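Long-range contacts in RNA-directed RNA polymerase (Infectious pancreatic necrosis virus, PDB 3ZED), which probably copies the viral genome as an RNA-dependent RNA polymerase, adding ribonucleotides to a growing RNA chain, and probably also occurs covalently attached to the genomic RNA: residues L77-K88 / P221-G229; M483-A494 / F504-F515. All blocks are in the same frame, centred on the assembly; numbering follows the deposited sequence.

Interaction 1 of 2, residues L77-K88 / P221-G229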
loop_
_atom_site.group_PDB
_atom_site.type_symbol
_atom_site.label_atom_id
_atom_site.label_comp_id
_atom_site.label_asym_id
_atom_site.label_seq_id
_atom_site.Cartn_x
_atom_site.Cartn_y
_atom_site.Cartn_z
ATOM N N LEU B 77 -31.229 -3.113 7.055
ATOM C CA LEU B 77 -30.951 -1.958 6.199
ATOM C C LEU B 77 -32.260 -1.500 5.533
ATOM O O LEU B 77 -32.486 -1.819 4.363
ATOM C CB LEU B 77 -29.861 -2.281 5.161
ATOM C CG LEU B 77 -28.488 -2.684 5.698
ATOM C CD1 LEU B 77 -27.628 -3.239 4.598
ATOM C CD2 LEU B 77 -27.779 -1.522 6.381
ATOM N N PRO B 78 -33.158 -0.790 6.279
ATOM C CA PRO B 78 -34.453 -0.384 5.697
ATOM C C PRO B 78 -34.338 0.584 4.523
ATOM O O PRO B 78 -35.141 0.487 3.587
ATOM C CB PRO B 78 -35.181 0.276 6.874
ATOM C CG PRO B 78 -34.519 -0.253 8.089
ATOM C CD PRO B 78 -33.080 -0.375 7.696
ATOM N N ARG B 79 -33.342 1.492 4.558
ATOM C CA ARG B 79 -33.070 2.465 3.501
ATOM C C ARG B 79 -32.723 1.799 2.150
ATOM O O ARG B 79 -32.890 2.423 1.101
ATOM C CB ARG B 79 -31.902 3.363 3.924
ATOM C CG ARG B 79 -32.238 4.410 4.965
ATOM C CD ARG B 79 -31.039 5.312 5.280
ATOM N NE ARG B 79 -30.529 6.082 4.136
ATOM C CZ ARG B 79 -30.942 7.300 3.794
ATOM N NH1 ARG B 79 -31.881 7.913 4.503
ATOM N NH2 ARG B 79 -30.423 7.911 2.740
ATOM N N LEU B 80 -32.224 0.547 2.188
ATOM C CA LEU B 80 -31.794 -0.191 1.001
ATOM C C LEU B 80 -32.740 -1.362 0.660
ATOM O O LEU B 80 -32.288 -2.370 0.106
ATOM C CB LEU B 80 -30.349 -0.707 1.191
ATOM C CG LEU B 80 -29.253 0.303 1.549
ATOM C CD1 LEU B 80 -27.961 -0.410 1.819
ATOM C CD2 LEU B 80 -29.033 1.326 0.441
ATOM N N ARG B 81 -34.051 -1.214 0.945
ATOM C CA ARG B 81 -35.060 -2.240 0.650
ATOM C C ARG B 81 -35.192 -2.471 -0.865
ATOM O O ARG B 81 -35.434 -3.596 -1.306
ATOM C CB ARG B 81 -36.415 -1.847 1.247
ATOM N N GLN B 82 -34.997 -1.402 -1.648
ATOM C CA GLN B 82 -35.046 -1.406 -3.102
ATOM C C GLN B 82 -33.845 -2.168 -3.689
ATOM O O GLN B 82 -33.981 -2.779 -4.746
ATOM C CB GLN B 82 -35.091 0.044 -3.609
ATOM C CG GLN B 82 -35.156 0.226 -5.117
ATOM C CD GLN B 82 -36.551 0.284 -5.666
ATOM O OE1 GLN B 82 -37.122 1.373 -5.850
ATOM N NE2 GLN B 82 -36.982 -0.858 -6.178
ATOM N N MET B 83 -32.690 -2.146 -3.003
ATOM C CA MET B 83 -31.470 -2.843 -3.431
ATOM C C MET B 83 -31.605 -4.360 -3.256
ATOM O O MET B 83 -30.942 -5.124 -3.967
ATOM C CB MET B 83 -30.256 -2.332 -2.645
ATOM C CG MET B 83 -29.350 -1.461 -3.456
ATOM S SD MET B 83 -27.862 -0.990 -2.556
ATOM C CE MET B 83 -26.752 -2.268 -3.057
ATOM N N VAL B 84 -32.457 -4.788 -2.303
ATOM C CA VAL B 84 -32.710 -6.196 -2.000
ATOM C C VAL B 84 -33.607 -6.790 -3.103
ATOM O O VAL B 84 -33.218 -7.783 -3.725
ATOM C CB VAL B 84 -33.312 -6.379 -0.574
ATOM C CG1 VAL B 84 -33.697 -7.831 -0.307
ATOM C CG2 VAL B 84 -32.349 -5.880 0.500
ATOM N N GLU B 85 -34.774 -6.151 -3.371
ATOM C CA GLU B 85 -35.763 -6.586 -4.366
ATOM C C GLU B 85 -35.234 -6.516 -5.822
ATOM O O GLU B 85 -35.768 -7.219 -6.682
ATOM C CB GLU B 85 -37.092 -5.809 -4.225
ATOM C CG GLU B 85 -37.023 -4.305 -4.445
ATOM C CD GLU B 85 -38.347 -3.592 -4.240
ATOM O OE1 GLU B 85 -39.205 -3.654 -5.151
ATOM O OE2 GLU B 85 -38.532 -2.982 -3.162
ATOM N N ASP B 86 -34.191 -5.704 -6.089
ATOM C CA ASP B 86 -33.606 -5.576 -7.425
ATOM C C ASP B 86 -32.417 -6.544 -7.608
ATOM O O ASP B 86 -31.841 -6.611 -8.696
ATOM C CB ASP B 86 -33.191 -4.120 -7.705
ATOM C CG ASP B 86 -34.341 -3.146 -7.952
ATOM O OD1 ASP B 86 -35.477 -3.433 -7.509
ATOM O OD2 ASP B 86 -34.092 -2.070 -8.534
ATOM N N GLY B 87 -32.096 -7.299 -6.557
ATOM C CA GLY B 87 -31.045 -8.311 -6.560
ATOM C C GLY B 87 -29.621 -7.823 -6.395
ATOM O O GLY B 87 -28.683 -8.544 -6.752
ATOM N N LYS B 88 -29.436 -6.622 -5.820
ATOM C CA LYS B 88 -28.106 -6.040 -5.604
ATOM C C LYS B 88 -27.519 -6.448 -4.225
ATOM O O LYS B 88 -26.316 -6.286 -4.000
ATOM C CB LYS B 88 -28.144 -4.502 -5.756
ATOM C CG LYS B 88 -28.633 -3.984 -7.122
ATOM C CD LYS B 88 -27.534 -3.965 -8.187
ATOM C CE LYS B 88 -27.772 -5.010 -9.249
ATOM N NZ LYS B 88 -26.497 -5.531 -9.810
ATOM N N PRO B 221 -21.818 4.345 6.764
ATOM C CA PRO B 221 -21.461 3.983 5.378
ATOM C C PRO B 221 -22.623 3.678 4.425
ATOM O O PRO B 221 -22.549 4.127 3.281
ATOM C CB PRO B 221 -20.586 2.744 5.555
ATOM C CG PRO B 221 -19.956 2.950 6.871
ATOM C CD PRO B 221 -21.000 3.593 7.733
ATOM N N SER B 222 -23.671 2.931 4.868
ATOM C CA SER B 222 -24.815 2.561 4.018
ATOM C C SER B 222 -25.573 3.778 3.468
ATOM O O SER B 222 -26.229 3.665 2.429
ATOM C CB SER B 222 -25.791 1.668 4.776
ATOM O OG SER B 222 -26.414 2.359 5.850
ATOM N N TRP B 223 -25.497 4.933 4.167
ATOM C CA TRP B 223 -26.173 6.162 3.763
ATOM C C TRP B 223 -25.470 6.834 2.553
ATOM O O TRP B 223 -25.990 7.803 2.003
ATOM C CB TRP B 223 -26.269 7.129 4.950
ATOM C CG TRP B 223 -27.298 6.748 5.969
ATOM C CD1 TRP B 223 -27.407 5.557 6.625
ATOM C CD2 TRP B 223 -28.325 7.596 6.502
ATOM N NE1 TRP B 223 -28.453 5.603 7.521
ATOM C CE2 TRP B 223 -29.012 6.855 7.492
ATOM C CE3 TRP B 223 -28.710 8.927 6.265
ATOM C CZ2 TRP B 223 -30.100 7.386 8.209
ATOM C CZ3 TRP B 223 -29.786 9.453 6.973
ATOM C CH2 TRP B 223 -30.468 8.688 7.932
ATOM N N LEU B 224 -24.295 6.325 2.152
ATOM C CA LEU B 224 -23.545 6.834 1.003
ATOM C C LEU B 224 -24.024 6.140 -0.303
ATOM O O LEU B 224 -23.567 6.484 -1.401
ATOM C CB LEU B 224 -22.031 6.645 1.233
ATOM C CG LEU B 224 -21.266 7.840 1.844
ATOM C CD1 LEU B 224 -21.772 8.197 3.259
ATOM C CD2 LEU B 224 -19.770 7.579 1.848
ATOM N N ILE B 225 -24.984 5.193 -0.167
ATOM C CA ILE B 225 -25.596 4.492 -1.286
ATOM C C ILE B 225 -26.880 5.214 -1.628
ATOM O O ILE B 225 -27.789 5.334 -0.804
ATOM C CB ILE B 225 -25.847 2.970 -1.062
ATOM C CG1 ILE B 225 -24.554 2.198 -0.765
ATOM C CG2 ILE B 225 -26.576 2.364 -2.289
ATOM C CD1 ILE B 225 -24.791 0.976 0.055
ATOM N N ASN B 226 -26.951 5.682 -2.854
ATOM C CA ASN B 226 -28.123 6.352 -3.369
ATOM C C ASN B 226 -28.709 5.438 -4.447
ATOM O O ASN B 226 -28.247 5.483 -5.588
ATOM C CB ASN B 226 -27.729 7.755 -3.885
ATOM C CG ASN B 226 -28.805 8.546 -4.607
ATOM O OD1 ASN B 226 -30.016 8.237 -4.573
ATOM N ND2 ASN B 226 -28.369 9.612 -5.267
ATOM N N TYR B 227 -29.663 4.549 -4.059
ATOM C CA TYR B 227 -30.290 3.610 -4.997
ATOM C C TYR B 227 -31.817 3.752 -5.030
ATOM O O TYR B 227 -32.466 3.788 -3.983
ATOM C CB TYR B 227 -29.909 2.141 -4.685
ATOM C CG TYR B 227 -30.287 1.163 -5.786
ATOM C CD1 TYR B 227 -29.473 0.989 -6.900
ATOM C CD2 TYR B 227 -31.481 0.445 -5.731
ATOM C CE1 TYR B 227 -29.832 0.121 -7.932
ATOM C CE2 TYR B 227 -31.849 -0.427 -6.756
ATOM C CZ TYR B 227 -31.016 -0.591 -7.853
ATOM O OH TYR B 227 -31.354 -1.451 -8.868
ATOM N N THR B 228 -32.377 3.816 -6.252
ATOM C CA THR B 228 -33.830 3.867 -6.539
ATOM C C THR B 228 -34.161 3.017 -7.775
ATOM O O THR B 228 -35.256 2.471 -7.872
ATOM C CB THR B 228 -34.350 5.309 -6.772
ATOM O OG1 THR B 228 -33.639 5.913 -7.857
ATOM C CG2 THR B 228 -34.274 6.186 -5.532
ATOM N N GLY B 229 -33.217 2.960 -8.711
ATOM C CA GLY B 229 -33.354 2.257 -9.978
ATOM C C GLY B 229 -32.883 3.117 -11.131
ATOM O O GLY B 229 -32.253 2.613 -12.065
HETATM O O HOH W 1 -28.337 7.393 1.148
HETATM O O HOH W 2 -28.760 3.785 2.950
#
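The guanidinium of R79 lies flat on one face of the W223 indole, with the two planes 9° apart. R79 CZ sits 3.9 Å from the centroid of the six-membered ring, over its face, which makes a cation-pi contact. On the same face, R79 CD lies over the five-membered ring, 3.5 Å from its centroid, as a CH-pi contact. The bend of the arginine chain at chi3 (61°) brings the guanidinium over the six-membered ring. Two waters lie at the guanidinium edge, in its plane. One accepts from R79 NH2 and donates to the carbonyls of W223 and I225. The other accepts from R79 NE and donates to S222 O.

The second flat group is the phenol of Y227. M83 CG lies over one face, 4.0 Å from the ring centroid, and M83 SD stands obliquely to the ring as a Met-aromatic contact. The backbone N of G229 stands over the other face. Q82 CG and D86 OD2 are at the edge. The Y227 hydroxyl donates to D86 OD2 at 2.8 Å, on the anti lone pair of that oxygen. G87 closes helix 81-85 in a Schellman motif.

Between the two rings, I225 CG2 meets L80 CD2 at 3.8 Å and M83 SD at 3.6 Å. I225 also packs on L264 of helix 260-278, and S222 OG is bonded to D268 of that helix. The contact thus joins the 3-10 turn at 78-79 and helix 81-85 to the 3-10 segment 221-224 and strand 225-226, which pairs with 235-236.

A stacked cation with water-bridged carbonyls holds one end, and a phenol-carboxylate bond holds the other. The two waters would tend to fix the rotation of the guanidinium.

Interaction 2 of 2, residues M483-A494 / F504-F515. With K (potassium ion), chain K.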
loop_
_atom_site.group_PDB
_atom_site.type_symbol
_atom_site.label_atom_id
_atom_site.label_comp_id
_atom_site.label_asym_id
_atom_site.label_seq_id
_atom_site.Cartn_x
_atom_site.Cartn_y
_atom_site.Cartn_z
ATOM N N MET B 483 6.589 7.998 7.882
ATOM C CA MET B 483 7.830 7.538 8.526
ATOM C C MET B 483 9.056 7.916 7.692
ATOM O O MET B 483 10.022 8.435 8.254
ATOM C CB MET B 483 7.784 6.047 8.827
ATOM C CG MET B 483 6.795 5.722 9.930
ATOM S SD MET B 483 6.901 4.021 10.515
ATOM C CE MET B 483 6.229 3.138 9.112
ATOM N N SER B 484 8.982 7.759 6.354
ATOM C CA SER B 484 10.083 8.160 5.465
ATOM C C SER B 484 10.282 9.673 5.490
ATOM O O SER B 484 11.422 10.126 5.451
ATOM C CB SER B 484 9.830 7.691 4.037
ATOM O OG SER B 484 9.883 6.280 3.979
ATOM N N THR B 485 9.181 10.441 5.609
ATOM C CA THR B 485 9.187 11.912 5.724
ATOM C C THR B 485 10.001 12.348 6.966
ATOM O O THR B 485 10.781 13.302 6.888
ATOM C CB THR B 485 7.734 12.435 5.751
ATOM O OG1 THR B 485 7.186 12.245 4.448
ATOM C CG2 THR B 485 7.628 13.906 6.158
ATOM N N ILE B 486 9.817 11.627 8.095
ATOM C CA ILE B 486 10.512 11.876 9.355
ATOM C C ILE B 486 12.022 11.621 9.167
ATOM O O ILE B 486 12.836 12.458 9.573
ATOM C CB ILE B 486 9.903 11.029 10.515
ATOM C CG1 ILE B 486 8.474 11.513 10.849
ATOM C CG2 ILE B 486 10.841 11.021 11.760
ATOM C CD1 ILE B 486 7.649 10.634 11.833
ATOM N N VAL B 487 12.384 10.483 8.530
ATOM C CA VAL B 487 13.777 10.123 8.269
ATOM C C VAL B 487 14.428 11.216 7.369
ATOM O O VAL B 487 15.518 11.695 7.687
ATOM C CB VAL B 487 13.906 8.681 7.672
ATOM C CG1 VAL B 487 15.331 8.386 7.197
ATOM C CG2 VAL B 487 13.450 7.621 8.674
ATOM N N VAL B 488 13.722 11.649 6.307
ATOM C CA VAL B 488 14.207 12.671 5.355
ATOM C C VAL B 488 14.337 14.035 6.062
ATOM O O VAL B 488 15.376 14.672 5.911
ATOM C CB VAL B 488 13.342 12.746 4.063
ATOM C CG1 VAL B 488 13.698 13.960 3.208
ATOM C CG2 VAL B 488 13.485 11.465 3.251
ATOM N N ALA B 489 13.328 14.450 6.861
ATOM C CA ALA B 489 13.382 15.708 7.623
ATOM C C ALA B 489 14.607 15.741 8.563
ATOM O O ALA B 489 15.254 16.780 8.694
ATOM C CB ALA B 489 12.107 15.890 8.425
ATOM N N GLU B 490 14.930 14.593 9.192
ATOM C CA GLU B 490 16.070 14.467 10.102
ATOM C C GLU B 490 17.391 14.482 9.321
ATOM O O GLU B 490 18.362 15.022 9.820
ATOM C CB GLU B 490 15.951 13.212 10.987
ATOM C CG GLU B 490 14.931 13.368 12.105
ATOM C CD GLU B 490 15.232 14.452 13.120
ATOM O OE1 GLU B 490 16.415 14.626 13.500
ATOM O OE2 GLU B 490 14.271 15.137 13.534
ATOM N N TRP B 491 17.403 13.957 8.087
ATOM C CA TRP B 491 18.576 13.996 7.203
ATOM C C TRP B 491 18.869 15.455 6.839
ATOM O O TRP B 491 20.008 15.894 6.990
ATOM C CB TRP B 491 18.339 13.120 5.965
ATOM C CG TRP B 491 19.263 13.341 4.802
ATOM C CD1 TRP B 491 20.557 12.923 4.690
ATOM C CD2 TRP B 491 18.916 13.924 3.536
ATOM N NE1 TRP B 491 21.046 13.223 3.440
ATOM C CE2 TRP B 491 20.062 13.845 2.712
ATOM C CE3 TRP B 491 17.740 14.507 3.014
ATOM C CZ2 TRP B 491 20.077 14.354 1.399
ATOM C CZ3 TRP B 491 17.756 15.005 1.716
ATOM C CH2 TRP B 491 18.914 14.929 0.924
ATOM N N VAL B 492 17.824 16.225 6.473
ATOM C CA VAL B 492 17.932 17.653 6.144
ATOM C C VAL B 492 18.425 18.424 7.395
ATOM O O VAL B 492 19.379 19.198 7.285
ATOM C CB VAL B 492 16.595 18.225 5.581
ATOM C CG1 VAL B 492 16.648 19.749 5.417
ATOM C CG2 VAL B 492 16.217 17.556 4.254
ATOM N N LYS B 493 17.813 18.167 8.580
ATOM C CA LYS B 493 18.186 18.812 9.844
ATOM C C LYS B 493 19.665 18.548 10.195
ATOM O O LYS B 493 20.359 19.485 10.562
ATOM C CB LYS B 493 17.268 18.350 10.988
ATOM C CG LYS B 493 17.461 19.118 12.269
ATOM C CD LYS B 493 16.725 18.502 13.423
ATOM C CE LYS B 493 17.005 19.269 14.696
ATOM N NZ LYS B 493 16.311 18.669 15.858
ATOM N N ALA B 494 20.153 17.299 10.020
ATOM C CA ALA B 494 21.538 16.910 10.325
ATOM C C ALA B 494 22.562 17.437 9.287
ATOM O O ALA B 494 23.746 17.097 9.372
ATOM C CB ALA B 494 21.639 15.396 10.440
ATOM N N PHE B 504 24.524 9.388 9.128
ATOM C CA PHE B 504 23.237 9.069 8.510
ATOM C C PHE B 504 22.613 7.869 9.219
ATOM O O PHE B 504 21.422 7.894 9.508
ATOM C CB PHE B 504 23.374 8.787 7.008
ATOM C CG PHE B 504 22.053 8.595 6.293
ATOM C CD1 PHE B 504 21.458 7.336 6.211
ATOM C CD2 PHE B 504 21.422 9.665 5.662
ATOM C CE1 PHE B 504 20.250 7.160 5.526
ATOM C CE2 PHE B 504 20.203 9.485 4.985
ATOM C CZ PHE B 504 19.618 8.240 4.947
ATOM N N MET B 505 23.423 6.820 9.514
ATOM C CA MET B 505 22.941 5.614 10.179
ATOM C C MET B 505 22.455 5.922 11.583
ATOM O O MET B 505 21.556 5.234 12.051
ATOM C CB MET B 505 23.988 4.492 10.177
ATOM C CG MET B 505 24.153 3.812 8.822
ATOM S SD MET B 505 22.651 3.603 7.802
ATOM C CE MET B 505 21.742 2.349 8.780
ATOM N N ASP B 506 22.972 7.006 12.208
ATOM C CA ASP B 506 22.566 7.480 13.530
ATOM C C ASP B 506 21.116 7.973 13.539
ATOM O O ASP B 506 20.518 8.066 14.612
ATOM C CB ASP B 506 23.498 8.604 13.992
ATOM C CG ASP B 506 24.835 8.155 14.568
ATOM O OD1 ASP B 506 25.063 6.919 14.672
ATOM O OD2 ASP B 506 25.659 9.040 14.910
ATOM N N LEU B 507 20.537 8.270 12.354
ATOM C CA LEU B 507 19.149 8.714 12.248
ATOM C C LEU B 507 18.196 7.571 12.631
ATOM O O LEU B 507 17.057 7.839 12.989
ATOM C CB LEU B 507 18.804 9.297 10.863
ATOM C CG LEU B 507 19.663 10.488 10.374
ATOM C CD1 LEU B 507 19.450 10.755 8.894
ATOM C CD2 LEU B 507 19.442 11.739 11.182
ATOM N N GLU B 508 18.678 6.305 12.626
ATOM C CA GLU B 508 17.857 5.169 13.048
ATOM C C GLU B 508 17.422 5.357 14.502
ATOM O O GLU B 508 16.224 5.325 14.792
ATOM C CB GLU B 508 18.612 3.845 12.903
ATOM C CG GLU B 508 18.653 3.237 11.515
ATOM C CD GLU B 508 19.111 1.788 11.564
ATOM O OE1 GLU B 508 20.142 1.497 12.213
ATOM O OE2 GLU B 508 18.386 0.926 11.024
ATOM N N GLU B 509 18.400 5.614 15.403
ATOM C CA GLU B 509 18.153 5.837 16.818
ATOM C C GLU B 509 17.419 7.152 17.052
ATOM O O GLU B 509 16.539 7.200 17.907
ATOM C CB GLU B 509 19.474 5.802 17.607
ATOM C CG GLU B 509 19.316 6.050 19.099
ATOM C CD GLU B 509 20.576 5.925 19.939
ATOM O OE1 GLU B 509 21.695 5.860 19.376
ATOM O OE2 GLU B 509 20.433 5.894 21.181
ATOM N N LYS B 510 17.776 8.212 16.314
ATOM C CA LYS B 510 17.128 9.515 16.481
ATOM C C LYS B 510 15.604 9.426 16.149
ATOM O O LYS B 510 14.810 10.036 16.851
ATOM C CB LYS B 510 17.842 10.586 15.608
ATOM C CG LYS B 510 17.236 12.006 15.605
ATOM C CD LYS B 510 17.497 12.787 16.873
ATOM C CE LYS B 510 16.722 14.092 16.934
ATOM N NZ LYS B 510 17.475 15.188 16.276
ATOM N N THR B 511 15.209 8.632 15.130
ATOM C CA THR B 511 13.814 8.540 14.673
ATOM C C THR B 511 13.026 7.311 15.201
ATOM O O THR B 511 11.799 7.288 15.091
ATOM C CB THR B 511 13.772 8.519 13.124
ATOM O OG1 THR B 511 14.448 7.351 12.646
ATOM C CG2 THR B 511 14.366 9.772 12.486
ATOM N N GLY B 512 13.729 6.282 15.680
ATOM C CA GLY B 512 13.114 5.024 16.116
ATOM C C GLY B 512 12.689 4.190 14.912
ATOM O O GLY B 512 11.957 3.203 15.058
ATOM N N ILE B 513 13.150 4.600 13.695
ATOM C CA ILE B 513 12.800 3.978 12.420
ATOM C C ILE B 513 14.047 3.307 11.839
ATOM O O ILE B 513 15.050 3.973 11.580
ATOM C CB ILE B 513 12.154 5.013 11.439
ATOM C CG1 ILE B 513 10.874 5.623 12.046
ATOM C CG2 ILE B 513 11.825 4.359 10.076
ATOM C CD1 ILE B 513 10.443 7.006 11.467
ATOM N N ASN B 514 13.978 1.981 11.655
ATOM C CA ASN B 514 15.048 1.179 11.058
ATOM C C ASN B 514 15.034 1.352 9.559
ATOM O O ASN B 514 13.966 1.372 8.949
ATOM C CB ASN B 514 14.870 -0.311 11.398
ATOM C CG ASN B 514 14.921 -0.671 12.854
ATOM O OD1 ASN B 514 14.546 0.103 13.723
ATOM N ND2 ASN B 514 15.329 -1.880 13.151
ATOM N N PHE B 515 16.207 1.428 8.949
ATOM C CA PHE B 515 16.294 1.542 7.494
ATOM C C PHE B 515 17.616 0.997 7.042
ATOM O O PHE B 515 18.548 0.866 7.845
ATOM C CB PHE B 515 16.131 3.014 7.030
ATOM C CG PHE B 515 17.054 4.018 7.699
ATOM C CD1 PHE B 515 18.397 4.100 7.347
ATOM C CD2 PHE B 515 16.572 4.898 8.662
ATOM C CE1 PHE B 515 19.252 5.006 7.988
ATOM C CE2 PHE B 515 17.415 5.831 9.274
ATOM C CZ PHE B 515 18.749 5.880 8.934
HETATM K K K K . 12.091 0.576 14.954
#
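V487 carries much of the apolar contact. With CG1 anti to the backbone N, CG1 faces F515 CE2 and CG2 meets I513 CG2 at 3.9 Å. I513 CD1 rests against M483 CB and I486 CG2. L507 sends CD1 to W491 CB and CD2 to E490 CB at 3.8 Å. T511 CG2 touches both I486 CG2 and E490 CG. The W491 and F504 rings are oblique, with planes 73° apart, and W491 CD1 lies at the edge of F504.

One salt bridge crosses the contact. K510 NZ donates to E490 OE1 at 3.0 Å, on its syn side but 31° out of the carboxylate plane. E490 OE2 is bonded to Y192 OH. K493 NZ is 3.7 Å from K510 NZ, so E490 probably offsets this like-charge pair.

After helix 507-511, T511 OG1 accepts from I513 N, which makes an ST turn. It also donates to L507 O at 2.7 Å, and T511 N reaches that oxygen from the opposite face of the carbonyl plane. The potassium ion is bound by G512 O at 2.6 Å and by N514 OD1. Its site ties the 512-514 turn to V177, N182, N184 and N409.

Both segments lie in the RdRp catalytic region. Helices 483-493 and 507-511 cross at 119°. Strands 389-394 and 397-403 of the palm sheet pack against helix 483-493, and helix 706-714 also touches it.

Following the chain from the N terminus, interaction 1 comes first. It closes a loop of 132 residues, many of them helical, and ties helix 81-85 to the strand 225-226. Interaction 2 opens later and closes a short loop of nine residues between helix 476-493 and the segment 504-515, which leads into strand 515-521. The two are in series and neither nest nor cross. Their centres are 49 Å apart, on opposite sides of the chain's centre, and their nearest atoms are about 26 Å apart. Interaction 1 is partly buried and peripheral. Interaction 2 is buried and borders the four-stranded antiparallel sheet that ends in 515-521.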